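Local coordinates for carboxylic ester hydrolase (Aspergillus niger, PDB 7K4O), which hydrolyses ester bonds as a tannin acyl hydrolase (tannase), probably through a serine nucleophile, and binds calcium and zinc, at residues A151-A154 / H155-S159; A164-R167 / N168-M172; A426-R429 / Y430-V434; T480-A483 / V484-W488. All blocks are in the same frame, centred on the assembly; numbering follows the deposited sequence.

Contact 1: A151-A154 / H155-S159; sequences AYKA and HRELS
K153 and E157, one helical turn apart, meet through the aliphatic part of the lysine rather than through their charges. The lysine CG lies 3.3 Å from OE2 of E157, while its NZ stands 4.9 Å from that same oxygen. With CG anti to the backbone N (chi1 -172°) and a bend at chi3, the ammonium group is directed to E145, about two turns earlier on the same helix, with which it forms a salt bridge. The glutamate also leans on the backbone, its CG 3.4 Å from K153 O, and the two side chains cross obliquely. Its carboxylate is shared between two outside donors, Y64 OH at OE1 and H66 NE2 at OE2, which would help an acidic group tolerate burial.

A154 is the residue most enclosed by the following turn. Its methyl adds little bulk, which suits a position pressed against I100 and M149, and its carbonyl receives L158 N at 2.9 Å. E157 N reaches K153 O at 3.1 Å, whereas the bond from R156 N to Y152 O is weak at 3.4 Å; the helix takes a wider, pi-type turn at 151-153.

H155 sits close against the A154 peptide, and its imidazole uses NE2 to bond with E191 OE1. A flat ring that also carries a polar nitrogen suits a place where it packs on I100 and Q195 while bonding E191. That bond ties helix 144-169 to helix 187-196, which follows a probable nucleophile elbow, the strand-turn-helix element characteristic of alpha/beta hydrolases.

Contact 2: A164-R167 / N168-M172; sequences ALTR and NVYGM
With CG of M172 anti to its own carbonyl carbon (chi1 -65°) and a bend at chi3 of 68°, the thioether folds back across R167, and SD comes within 4.0 Å of R167 CA. CE then sits over one face of the guanidinium, 4.1 Å from NH2, the two side chains crossing at about a right angle. R167 was modelled in two conformers, and this overlap describes one of them. The flat cationic group suits the place because its face can accept a methyl while its N-H groups work elsewhere: NH1 donates to D176 O, and NH2 reaches M172 O through a water. D176 binds zinc in a known structure of the protein.

T166, four residues before Y170, turns its methyl to that ring, CG2 lying 4.0 Å from CD2, and T166 O is near the plane of the ring at its edge. The threonine hydroxyl goes to G162 O instead, and the phenol to P81 O. The tyrosine ring also stacks with F86. N168, on the exposed side, shares a water with the chain: the water donates to N168 OD1 and to A164 O, while ND2 donates to A18 O.

L165 and V169 supply the apolar flank toward helix 12-18, where branched side chains fill the interface. Past the helix end, G171 is the first residue to leave helical angles; its positive phi of 69° is easy for glycine. M172 N returns to R167 O at 2.9 Å and G171 N to N168 O at 3.2 Å, a Schellman motif closing the C-terminus of helix 144-169.

Contact 3: A426-R429 / Y430-V434; sequences ASIR and YWESV
I428 lays its CG2 methyl alongside E432, 4.0 Å from CG, the two side chains pointing the same way one turn apart. The glutamate's CG also approaches I428 O at 3.3 Å, and E432 N closes the backbone turn to that oxygen at 2.9 Å. Beyond CG the chain bends (chi2 -70°), which places the carboxyl carbon CD in plane at the edge of the W431 indole. The acid has several partners: OE1 forms a salt bridge with R435 NE, and OE2 accepts from Y444 OH and W517 NE1.

W431 packs on helix 444-452 and strand 455-460, and its NE1 donates to Y455 O; a large ring with a single N-H is apt there. On another side of the helix R429 is extended from CG to NE, and its guanidinium, turned at the end (chi4 91°), donates to V553 O from NE and Y544 O from NH1. S433, whose N lies 2.9 Å from R429 O, uses its small hydroxyl to bond Y554 O. S427 likewise bonds to H415 and H413 of strand 410-416.

Helix 425-438 lies, with helix 444-452, in the beta-alpha-beta crossover between adjacent parallel strands 410-416 and 455-460. The pairing of these buried polar ends with outside groups should offset much of the cost of burying them, and the cationic and N-H neighbours of E432 probably favour its ionised form.

Contact 4: T480-A483 / V484-W488; sequences TNMA and VMIDW. With NAG (2-acetamido-2-deoxy-beta-D-glucopyranose), chain B; FWN (2-[2-(2-ethoxyethoxy)ethoxy]ethanol), chain S.
M482 and I486 form the apolar centre of this helical turn: CG of the methionine lies 3.9 Å from CD1 of the isoleucine, and its bent, flexible chain continues toward Y113 and I207. I486 N binds M482 O at 2.8 Å, and the isoleucine's CG1 rests 3.3 Å from that oxygen. V484 is equally close-set, its CG2 methyl 3.3 Å from T480 O; its branched shape packs on I412, L498 and P495. M485 reaches I412 and I207 as well. Helix 481-491 thereby packs against the parallel strands 205-209 and 410-416 of the alpha/beta-hydrolase sheet.

The other side is lined by sugar and bound glycol ether. T480 holds the N-cap position but makes no capping bond; at chi1 57° its OG1 turns instead to N499 ND2, while CB is 3.5 Å from O7 of NAG, part of a glycan carried by the protein. A483, with only a methyl, lets the sugar come close: CB lies 3.8 Å from O7 of NAG. I486 turns CG2 to the FWN chain, 3.6 Å from C6, in a van der Waals touch. D487, partly exposed, has OD1 bonded to N491 ND2 and meets FWN only loosely, at C8.

How the contacts relate
Contacts 1 and 2 belong to the same helix, 144-169, with centres about 19 Å apart. Contact 1 lies in its middle, where charged groups find partners within the helix and on neighbouring parts of the chain; contact 2 lies at its end, about 30 Å from the chain centre, where water and a glycine termination take over. Contact 3, about 14 Å from that centre, is buried and rich in polar groups satisfied by partners from strands, helices, loops and the chain terminus. Contact 4 is also buried, yet chiefly apolar, and part of its cover comes from glycan and glycol ether. Contacts 3 and 4 use different helices, though both pack on the central sheet, and their nearest atoms are about 9 Å apart.

Contact 1: A151-A154 / H155-S159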
loop_
_atom_site.group_PDB
_atom_site.type_symbol
_atom_site.label_atom_id
_atom_site.label_comp_id
_atom_site.label_asym_id
_atom_site.label_seq_id
_atom_site.Cartn_x
_atom_site.Cartn_y
_atom_site.Cartn_z
ATOM N N ALA A 151 11.435 -6.744 -6.421
ATOM C CA ALA A 151 10.665 -6.014 -7.438
ATOM C C ALA A 151 9.450 -6.833 -7.871
ATOM O O ALA A 151 8.369 -6.244 -7.892
ATOM C CB ALA A 151 11.515 -5.642 -8.627
ATOM N N TYR A 152 9.674 -8.063 -8.323
ATOM C CA TYR A 152 8.566 -8.857 -8.904
ATOM C C TYR A 152 8.852 -10.344 -8.972
ATOM O O TYR A 152 7.882 -11.108 -9.146
ATOM C CB TYR A 152 8.203 -8.332 -10.299
ATOM C CG TYR A 152 9.231 -8.559 -11.377
ATOM C CD1 TYR A 152 9.288 -9.751 -12.073
ATOM C CD2 TYR A 152 10.164 -7.560 -11.716
ATOM C CE1 TYR A 152 10.224 -9.948 -13.088
ATOM C CE2 TYR A 152 11.084 -7.737 -12.736
ATOM C CZ TYR A 152 11.113 -8.930 -13.421
ATOM O OH TYR A 152 12.040 -9.130 -14.428
ATOM N N LYS A 153 10.081 -10.799 -8.883
ATOM C CA LYS A 153 10.327 -12.208 -9.245
ATOM C C LYS A 153 9.864 -13.122 -8.112
ATOM O O LYS A 153 9.393 -14.266 -8.395
ATOM C CB LYS A 153 11.805 -12.435 -9.597
ATOM C CG LYS A 153 12.115 -13.797 -10.157
ATOM C CD LYS A 153 13.489 -13.848 -10.895
ATOM C CE LYS A 153 14.659 -13.628 -9.950
ATOM N NZ LYS A 153 15.950 -13.911 -10.622
ATOM N N ALA A 154 10.061 -12.759 -6.859
ATOM C CA ALA A 154 9.705 -13.625 -5.710
ATOM C C ALA A 154 8.188 -13.915 -5.707
ATOM O O ALA A 154 7.775 -15.078 -5.451
ATOM C CB ALA A 154 10.096 -12.972 -4.390
ATOM N N HIS A 155 7.379 -12.927 -6.012
ATOM C CA HIS A 155 5.908 -13.152 -6.003
ATOM C C HIS A 155 5.464 -14.023 -7.181
ATOM O O HIS A 155 4.554 -14.871 -7.021
ATOM C CB HIS A 155 5.154 -11.843 -5.977
ATOM C CG HIS A 155 4.908 -11.365 -4.601
ATOM N ND1 HIS A 155 4.046 -12.061 -3.725
ATOM C CD2 HIS A 155 5.459 -10.346 -3.910
ATOM C CE1 HIS A 155 4.084 -11.445 -2.560
ATOM N NE2 HIS A 155 4.911 -10.375 -2.644
ATOM N N ARG A 156 6.108 -13.889 -8.319
ATOM C CA ARG A 156 5.838 -14.780 -9.469
ATOM C C ARG A 156 6.106 -16.235 -9.069
ATOM O O ARG A 156 5.264 -17.127 -9.356
ATOM C CB ARG A 156 6.689 -14.322 -10.647
ATOM C CG ARG A 156 6.563 -15.175 -11.883
ATOM C CD ARG A 156 5.158 -15.314 -12.301
ATOM N NE ARG A 156 5.135 -15.911 -13.650
ATOM C CZ ARG A 156 4.003 -16.300 -14.245
ATOM N NH1 ARG A 156 2.824 -16.090 -13.683
ATOM N NH2 ARG A 156 4.057 -16.831 -15.443
ATOM N N GLU A 157 7.273 -16.489 -8.450
ATOM C CA GLU A 157 7.680 -17.848 -8.040
ATOM C C GLU A 157 6.708 -18.391 -6.978
ATOM O O GLU A 157 6.327 -19.574 -7.064
ATOM C CB GLU A 157 9.118 -17.809 -7.563
ATOM C CG GLU A 157 10.120 -17.577 -8.686
ATOM C CD GLU A 157 11.546 -17.207 -8.284
ATOM O OE1 GLU A 157 11.846 -17.166 -7.060
ATOM O OE2 GLU A 157 12.357 -16.980 -9.221
ATOM N N LEU A 158 6.378 -17.568 -5.989
ATOM C CA LEU A 158 5.434 -17.964 -4.921
ATOM C C LEU A 158 4.112 -18.413 -5.558
ATOM O O LEU A 158 3.576 -19.466 -5.162
ATOM C CB LEU A 158 5.235 -16.838 -3.914
ATOM C CG LEU A 158 4.061 -16.987 -2.915
ATOM C CD1 LEU A 158 4.147 -18.259 -2.096
ATOM C CD2 LEU A 158 3.940 -15.744 -2.069
ATOM N N SER A 159 3.556 -17.621 -6.457
ATOM C CA SER A 159 2.259 -18.010 -7.061
ATOM C C SER A 159 2.422 -19.296 -7.851
ATOM O O SER A 159 1.546 -20.212 -7.723
ATOM C CB SER A 159 1.703 -16.910 -7.905
ATOM O OG SER A 159 1.341 -15.814 -7.098
#

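Contact 2: A164-R167 / N168-M172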
loop_
_atom_site.group_PDB
_atom_site.type_symbol
_atom_site.label_atom_id
_atom_site.label_comp_id
_atom_site.label_asym_id
_atom_site.label_seq_id
_atom_site.Cartn_x
_atom_site.Cartn_y
_atom_site.Cartn_z
ATOM N N ALA A 164 0.550 -24.745 -7.692
ATOM C CA ALA A 164 0.780 -26.136 -8.087
ATOM C C ALA A 164 0.655 -27.039 -6.842
ATOM O O ALA A 164 0.032 -28.108 -6.947
ATOM C CB ALA A 164 2.102 -26.326 -8.765
ATOM N N LEU A 165 1.273 -26.658 -5.725
ATOM C CA LEU A 165 1.197 -27.443 -4.469
ATOM C C LEU A 165 -0.283 -27.587 -4.058
ATOM O O LEU A 165 -0.713 -28.706 -3.687
ATOM C CB LEU A 165 1.990 -26.756 -3.359
ATOM C CG LEU A 165 1.754 -27.348 -1.965
ATOM C CD1 LEU A 165 2.279 -28.757 -1.906
ATOM C CD2 LEU A 165 2.405 -26.483 -0.903
ATOM N N THR A 166 -1.039 -26.503 -4.111
ATOM C CA THR A 166 -2.463 -26.448 -3.667
ATOM C C THR A 166 -3.258 -27.392 -4.566
ATOM O O THR A 166 -4.021 -28.226 -4.017
ATOM C CB THR A 166 -3.008 -25.034 -3.779
ATOM O OG1 THR A 166 -2.292 -24.165 -2.889
ATOM C CG2 THR A 166 -4.496 -24.960 -3.482
ATOM N N ARG A 167 -3.089 -27.331 -5.895
ATOM C CA ARG A 167 -3.826 -28.279 -6.787
ATOM C C ARG A 167 -3.497 -29.728 -6.447
ATOM O O ARG A 167 -4.439 -30.578 -6.385
ATOM C CB ARG A 167 -3.489 -28.076 -8.257
ATOM C CG ARG A 167 -4.125 -26.843 -8.845
ATOM C CD ARG A 167 -3.764 -26.853 -10.339
ATOM N NE ARG A 167 -4.641 -25.877 -10.945
ATOM C CZ ARG A 167 -5.906 -26.110 -11.288
ATOM N NH1 ARG A 167 -6.626 -25.120 -11.785
ATOM N NH2 ARG A 167 -6.435 -27.308 -11.109
ATOM N N ASN A 168 -2.235 -30.021 -6.211
ATOM C CA ASN A 168 -1.812 -31.420 -5.966
ATOM C C ASN A 168 -2.325 -31.893 -4.606
ATOM O O ASN A 168 -2.848 -33.029 -4.518
ATOM C CB ASN A 168 -0.314 -31.584 -6.075
ATOM C CG ASN A 168 0.238 -31.346 -7.467
ATOM O OD1 ASN A 168 -0.494 -31.529 -8.437
ATOM N ND2 ASN A 168 1.508 -30.945 -7.567
ATOM N N VAL A 169 -2.202 -31.089 -3.562
ATOM C CA VAL A 169 -2.407 -31.571 -2.181
ATOM C C VAL A 169 -3.888 -31.815 -1.926
ATOM O O VAL A 169 -4.201 -32.771 -1.194
ATOM C CB VAL A 169 -1.718 -30.654 -1.161
ATOM C CG1 VAL A 169 -2.573 -29.485 -0.855
ATOM C CG2 VAL A 169 -1.338 -31.447 0.091
ATOM N N TYR A 170 -4.787 -31.093 -2.596
ATOM C CA TYR A 170 -6.243 -31.250 -2.405
ATOM C C TYR A 170 -6.825 -32.163 -3.493
ATOM O O TYR A 170 -8.053 -32.332 -3.494
ATOM C CB TYR A 170 -6.933 -29.911 -2.368
ATOM C CG TYR A 170 -6.582 -29.099 -1.126
ATOM C CD1 TYR A 170 -6.995 -29.497 0.145
ATOM C CD2 TYR A 170 -5.819 -27.948 -1.213
ATOM C CE1 TYR A 170 -6.702 -28.761 1.283
ATOM C CE2 TYR A 170 -5.548 -27.193 -0.102
ATOM C CZ TYR A 170 -5.900 -27.635 1.165
ATOM O OH TYR A 170 -5.649 -26.833 2.239
ATOM N N GLY A 171 -6.001 -32.690 -4.376
ATOM C CA GLY A 171 -6.478 -33.641 -5.422
ATOM C C GLY A 171 -7.356 -32.964 -6.447
ATOM O O GLY A 171 -8.324 -33.612 -6.960
ATOM N N MET A 172 -7.068 -31.711 -6.776
ATOM C CA MET A 172 -7.833 -31.002 -7.831
ATOM C C MET A 172 -7.497 -31.611 -9.192
ATOM O O MET A 172 -6.336 -31.905 -9.508
ATOM C CB MET A 172 -7.517 -29.511 -7.841
ATOM C CG MET A 172 -7.953 -28.815 -6.575
ATOM S SD MET A 172 -7.643 -27.052 -6.549
ATOM C CE MET A 172 -8.790 -26.515 -7.815
HETATM O O HOH W 1 -0.089 -28.912 -9.921
HETATM O O HOH W 2 -4.591 -29.992 -11.151
HETATM O O HOH W 3 -4.459 -33.335 -8.320
#

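Contact 3: A426-R429 / Y430-V434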
loop_
_atom_site.group_PDB
_atom_site.type_symbol
_atom_site.label_atom_id
_atom_site.label_comp_id
_atom_site.label_asym_id
_atom_site.label_seq_id
_atom_site.Cartn_x
_atom_site.Cartn_y
_atom_site.Cartn_z
ATOM N N ALA A 426 -1.726 9.680 -5.366
ATOM C CA ALA A 426 -0.834 8.735 -6.088
ATOM C C ALA A 426 -1.680 7.599 -6.679
ATOM O O ALA A 426 -1.317 7.125 -7.778
ATOM C CB ALA A 426 0.231 8.190 -5.241
ATOM N N SER A 427 -2.737 7.204 -5.979
ATOM C CA SER A 427 -3.595 6.081 -6.463
ATOM C C SER A 427 -4.491 6.561 -7.580
ATOM O O SER A 427 -4.647 5.844 -8.584
ATOM C CB SER A 427 -4.367 5.446 -5.321
ATOM O OG SER A 427 -3.517 4.705 -4.464
ATOM N N ILE A 428 -5.140 7.734 -7.445
ATOM C CA ILE A 428 -5.961 8.264 -8.549
ATOM C C ILE A 428 -5.109 8.356 -9.802
ATOM O O ILE A 428 -5.568 8.009 -10.905
ATOM C CB ILE A 428 -6.570 9.637 -8.161
ATOM C CG1 ILE A 428 -7.775 9.520 -7.224
ATOM C CG2 ILE A 428 -6.986 10.336 -9.419
ATOM C CD1 ILE A 428 -7.493 9.042 -5.873
ATOM N N ARG A 429 -3.884 8.862 -9.673
ATOM C CA ARG A 429 -3.065 9.060 -10.875
ATOM C C ARG A 429 -2.886 7.760 -11.666
ATOM O O ARG A 429 -2.918 7.772 -12.888
ATOM C CB ARG A 429 -1.706 9.676 -10.537
ATOM C CG ARG A 429 -0.978 10.043 -11.831
ATOM C CD ARG A 429 0.353 10.731 -11.522
ATOM N NE ARG A 429 1.014 11.155 -12.726
ATOM C CZ ARG A 429 0.870 12.363 -13.306
ATOM N NH1 ARG A 429 0.107 13.297 -12.756
ATOM N NH2 ARG A 429 1.523 12.647 -14.419
ATOM N N TYR A 430 -2.626 6.660 -10.978
ATOM C CA TYR A 430 -2.383 5.391 -11.703
ATOM C C TYR A 430 -3.654 4.931 -12.408
ATOM O O TYR A 430 -3.576 4.482 -13.568
ATOM C CB TYR A 430 -1.851 4.313 -10.771
ATOM C CG TYR A 430 -1.540 3.045 -11.519
ATOM C CD1 TYR A 430 -0.523 2.992 -12.474
ATOM C CD2 TYR A 430 -2.309 1.895 -11.330
ATOM C CE1 TYR A 430 -0.268 1.839 -13.209
ATOM C CE2 TYR A 430 -2.050 0.730 -12.027
ATOM C CZ TYR A 430 -1.036 0.699 -12.965
ATOM O OH TYR A 430 -0.834 -0.459 -13.657
ATOM N N TRP A 431 -4.796 5.013 -11.726
ATOM C CA TRP A 431 -6.067 4.604 -12.369
ATOM C C TRP A 431 -6.283 5.460 -13.614
ATOM O O TRP A 431 -6.653 4.944 -14.695
ATOM C CB TRP A 431 -7.208 4.711 -11.357
ATOM C CG TRP A 431 -8.553 4.286 -11.854
ATOM C CD1 TRP A 431 -9.158 3.078 -11.615
ATOM C CD2 TRP A 431 -9.503 5.086 -12.583
ATOM N NE1 TRP A 431 -10.427 3.075 -12.142
ATOM C CE2 TRP A 431 -10.655 4.281 -12.765
ATOM C CE3 TRP A 431 -9.513 6.390 -13.103
ATOM C CZ2 TRP A 431 -11.783 4.754 -13.419
ATOM C CZ3 TRP A 431 -10.637 6.846 -13.750
ATOM C CH2 TRP A 431 -11.742 6.022 -13.926
ATOM N N GLU A 432 -5.983 6.752 -13.538
ATOM C CA GLU A 432 -6.144 7.610 -14.733
ATOM C C GLU A 432 -5.144 7.270 -15.845
ATOM O O GLU A 432 -5.490 7.382 -17.004
ATOM C CB GLU A 432 -5.994 9.081 -14.325
ATOM C CG GLU A 432 -7.034 9.617 -13.345
ATOM C CD GLU A 432 -8.436 9.770 -13.913
ATOM O OE1 GLU A 432 -8.617 9.485 -15.093
ATOM O OE2 GLU A 432 -9.325 10.206 -13.134
ATOM N N SER A 433 -3.929 6.868 -15.480
ATOM C CA SER A 433 -2.881 6.435 -16.429
ATOM C C SER A 433 -3.403 5.225 -17.177
ATOM O O SER A 433 -3.297 5.162 -18.433
ATOM C CB SER A 433 -1.577 6.134 -15.730
ATOM O OG SER A 433 -1.000 7.369 -15.295
ATOM N N VAL A 434 -3.910 4.242 -16.436
ATOM C CA VAL A 434 -4.427 3.000 -17.049
ATOM C C VAL A 434 -5.599 3.340 -17.972
ATOM O O VAL A 434 -5.651 2.857 -19.141
ATOM C CB VAL A 434 -4.809 1.967 -15.978
ATOM C CG1 VAL A 434 -5.447 0.739 -16.604
ATOM C CG2 VAL A 434 -3.604 1.536 -15.184
#

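Contact 4: T480-A483 / V484-W488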
loop_
_atom_site.group_PDB
_atom_site.type_symbol
_atom_site.label_atom_id
_atom_site.label_comp_id
_atom_site.label_asym_id
_atom_site.label_seq_id
_atom_site.Cartn_x
_atom_site.Cartn_y
_atom_site.Cartn_z
ATOM N N THR A 480 -13.600 -6.162 4.686
ATOM C CA THR A 480 -14.237 -7.360 4.088
ATOM C C THR A 480 -13.841 -7.494 2.611
ATOM O O THR A 480 -14.632 -7.945 1.787
ATOM C CB THR A 480 -15.757 -7.285 4.339
ATOM O OG1 THR A 480 -16.299 -6.071 3.806
ATOM C CG2 THR A 480 -16.077 -7.502 5.812
ATOM N N ASN A 481 -12.620 -7.080 2.238
ATOM C CA ASN A 481 -12.275 -7.064 0.810
ATOM C C ASN A 481 -12.175 -8.471 0.230
ATOM O O ASN A 481 -12.463 -8.601 -0.974
ATOM C CB ASN A 481 -11.010 -6.273 0.541
ATOM C CG ASN A 481 -11.218 -4.791 0.745
ATOM O OD1 ASN A 481 -12.356 -4.284 0.705
ATOM N ND2 ASN A 481 -10.111 -4.057 0.861
ATOM N N MET A 482 -11.746 -9.469 0.980
ATOM C CA MET A 482 -11.622 -10.834 0.415
ATOM C C MET A 482 -13.025 -11.373 0.087
ATOM O O MET A 482 -13.268 -11.875 -1.042
ATOM C CB MET A 482 -10.898 -11.759 1.372
ATOM C CG MET A 482 -10.616 -13.099 0.789
ATOM S SD MET A 482 -9.462 -13.021 -0.657
ATOM C CE MET A 482 -9.233 -14.802 -0.788
ATOM N N ALA A 483 -13.980 -11.163 0.992
ATOM C CA ALA A 483 -15.365 -11.610 0.714
ATOM C C ALA A 483 -15.919 -10.858 -0.503
ATOM O O ALA A 483 -16.599 -11.491 -1.343
ATOM C CB ALA A 483 -16.263 -11.423 1.943
ATOM N N VAL A 484 -15.669 -9.550 -0.615
ATOM C CA VAL A 484 -16.212 -8.752 -1.741
ATOM C C VAL A 484 -15.591 -9.238 -3.049
ATOM O O VAL A 484 -16.301 -9.341 -4.086
ATOM C CB VAL A 484 -16.018 -7.245 -1.477
ATOM C CG1 VAL A 484 -16.286 -6.402 -2.718
ATOM C CG2 VAL A 484 -16.889 -6.820 -0.308
ATOM N N MET A 485 -14.268 -9.458 -3.043
ATOM C CA MET A 485 -13.542 -9.917 -4.261
ATOM C C MET A 485 -14.039 -11.309 -4.658
ATOM O O MET A 485 -14.279 -11.528 -5.846
ATOM C CB MET A 485 -12.029 -9.891 -4.024
ATOM C CG MET A 485 -11.265 -10.280 -5.247
ATOM S SD MET A 485 -11.562 -9.317 -6.727
ATOM C CE MET A 485 -10.413 -7.956 -6.431
ATOM N N ILE A 486 -14.176 -12.213 -3.709
ATOM C CA ILE A 486 -14.734 -13.554 -4.025
ATOM C C ILE A 486 -16.108 -13.384 -4.666
ATOM O O ILE A 486 -16.403 -14.083 -5.666
ATOM C CB ILE A 486 -14.786 -14.423 -2.771
ATOM C CG1 ILE A 486 -13.386 -14.879 -2.364
ATOM C CG2 ILE A 486 -15.710 -15.612 -3.004
ATOM C CD1 ILE A 486 -13.312 -15.366 -0.971
ATOM N N ASP A 487 -16.953 -12.571 -4.066
ATOM C CA ASP A 487 -18.315 -12.384 -4.620
ATOM C C ASP A 487 -18.262 -11.844 -6.058
ATOM O O ASP A 487 -19.065 -12.253 -6.923
ATOM C CB ASP A 487 -19.073 -11.451 -3.709
ATOM C CG ASP A 487 -20.493 -11.899 -3.407
ATOM O OD1 ASP A 487 -20.860 -13.037 -3.758
ATOM O OD2 ASP A 487 -21.211 -11.056 -2.835
ATOM N N TRP A 488 -17.344 -10.932 -6.339
ATOM C CA TRP A 488 -17.175 -10.349 -7.675
ATOM C C TRP A 488 -16.696 -11.439 -8.629
ATOM O O TRP A 488 -17.328 -11.689 -9.682
ATOM C CB TRP A 488 -16.230 -9.171 -7.599
ATOM C CG TRP A 488 -16.197 -8.325 -8.824
ATOM C CD1 TRP A 488 -17.050 -8.335 -9.893
ATOM C CD2 TRP A 488 -15.285 -7.227 -9.050
ATOM N NE1 TRP A 488 -16.730 -7.332 -10.763
ATOM C CE2 TRP A 488 -15.666 -6.628 -10.265
ATOM C CE3 TRP A 488 -14.222 -6.692 -8.329
ATOM C CZ2 TRP A 488 -15.008 -5.505 -10.781
ATOM C CZ3 TRP A 488 -13.561 -5.590 -8.843
ATOM C CH2 TRP A 488 -13.947 -5.021 -10.056
HETATM C C1 NAG B . -20.071 -5.790 4.885
HETATM C C2 NAG B . -20.147 -7.287 4.924
HETATM C C3 NAG B . -21.148 -7.710 6.009
HETATM C C4 NAG B . -20.755 -7.085 7.347
HETATM C C5 NAG B . -20.663 -5.578 7.153
HETATM C C6 NAG B . -20.217 -4.831 8.412
HETATM C C7 NAG B . -19.725 -8.516 2.916
HETATM C C8 NAG B . -20.050 -9.038 1.593
HETATM N N2 NAG B . -20.556 -7.766 3.649
HETATM O O3 NAG B . -21.108 -9.140 6.138
HETATM O O4 NAG B . -21.835 -7.402 8.269
HETATM O O5 NAG B . -19.689 -5.313 6.140
HETATM O O6 NAG B . -20.092 -3.465 8.153
HETATM O O7 NAG B . -18.653 -8.854 3.311
HETATM O O4 FWN S . -17.486 -17.039 0.898
HETATM C C5 FWN S . -17.335 -15.659 0.883
HETATM C C6 FWN S . -17.971 -14.946 -0.254
HETATM O O7 FWN S . -18.641 -13.772 -0.073
HETATM C C8 FWN S . -19.971 -13.817 0.268
HETATM C C9 FWN S . -20.520 -12.651 1.004
HETATM O O10 FWN S . -20.541 -12.703 2.389
HETATM C C11 FWN S . -21.580 -12.098 3.073
HETATM C C12 FWN S . -21.478 -12.056 4.546
HETATM O O13 FWN S . -21.295 -13.279 5.165
HETATM C C14 FWN S . -20.955 -13.291 6.507
HETATM C C1 FWN S . -20.527 -14.563 7.166
#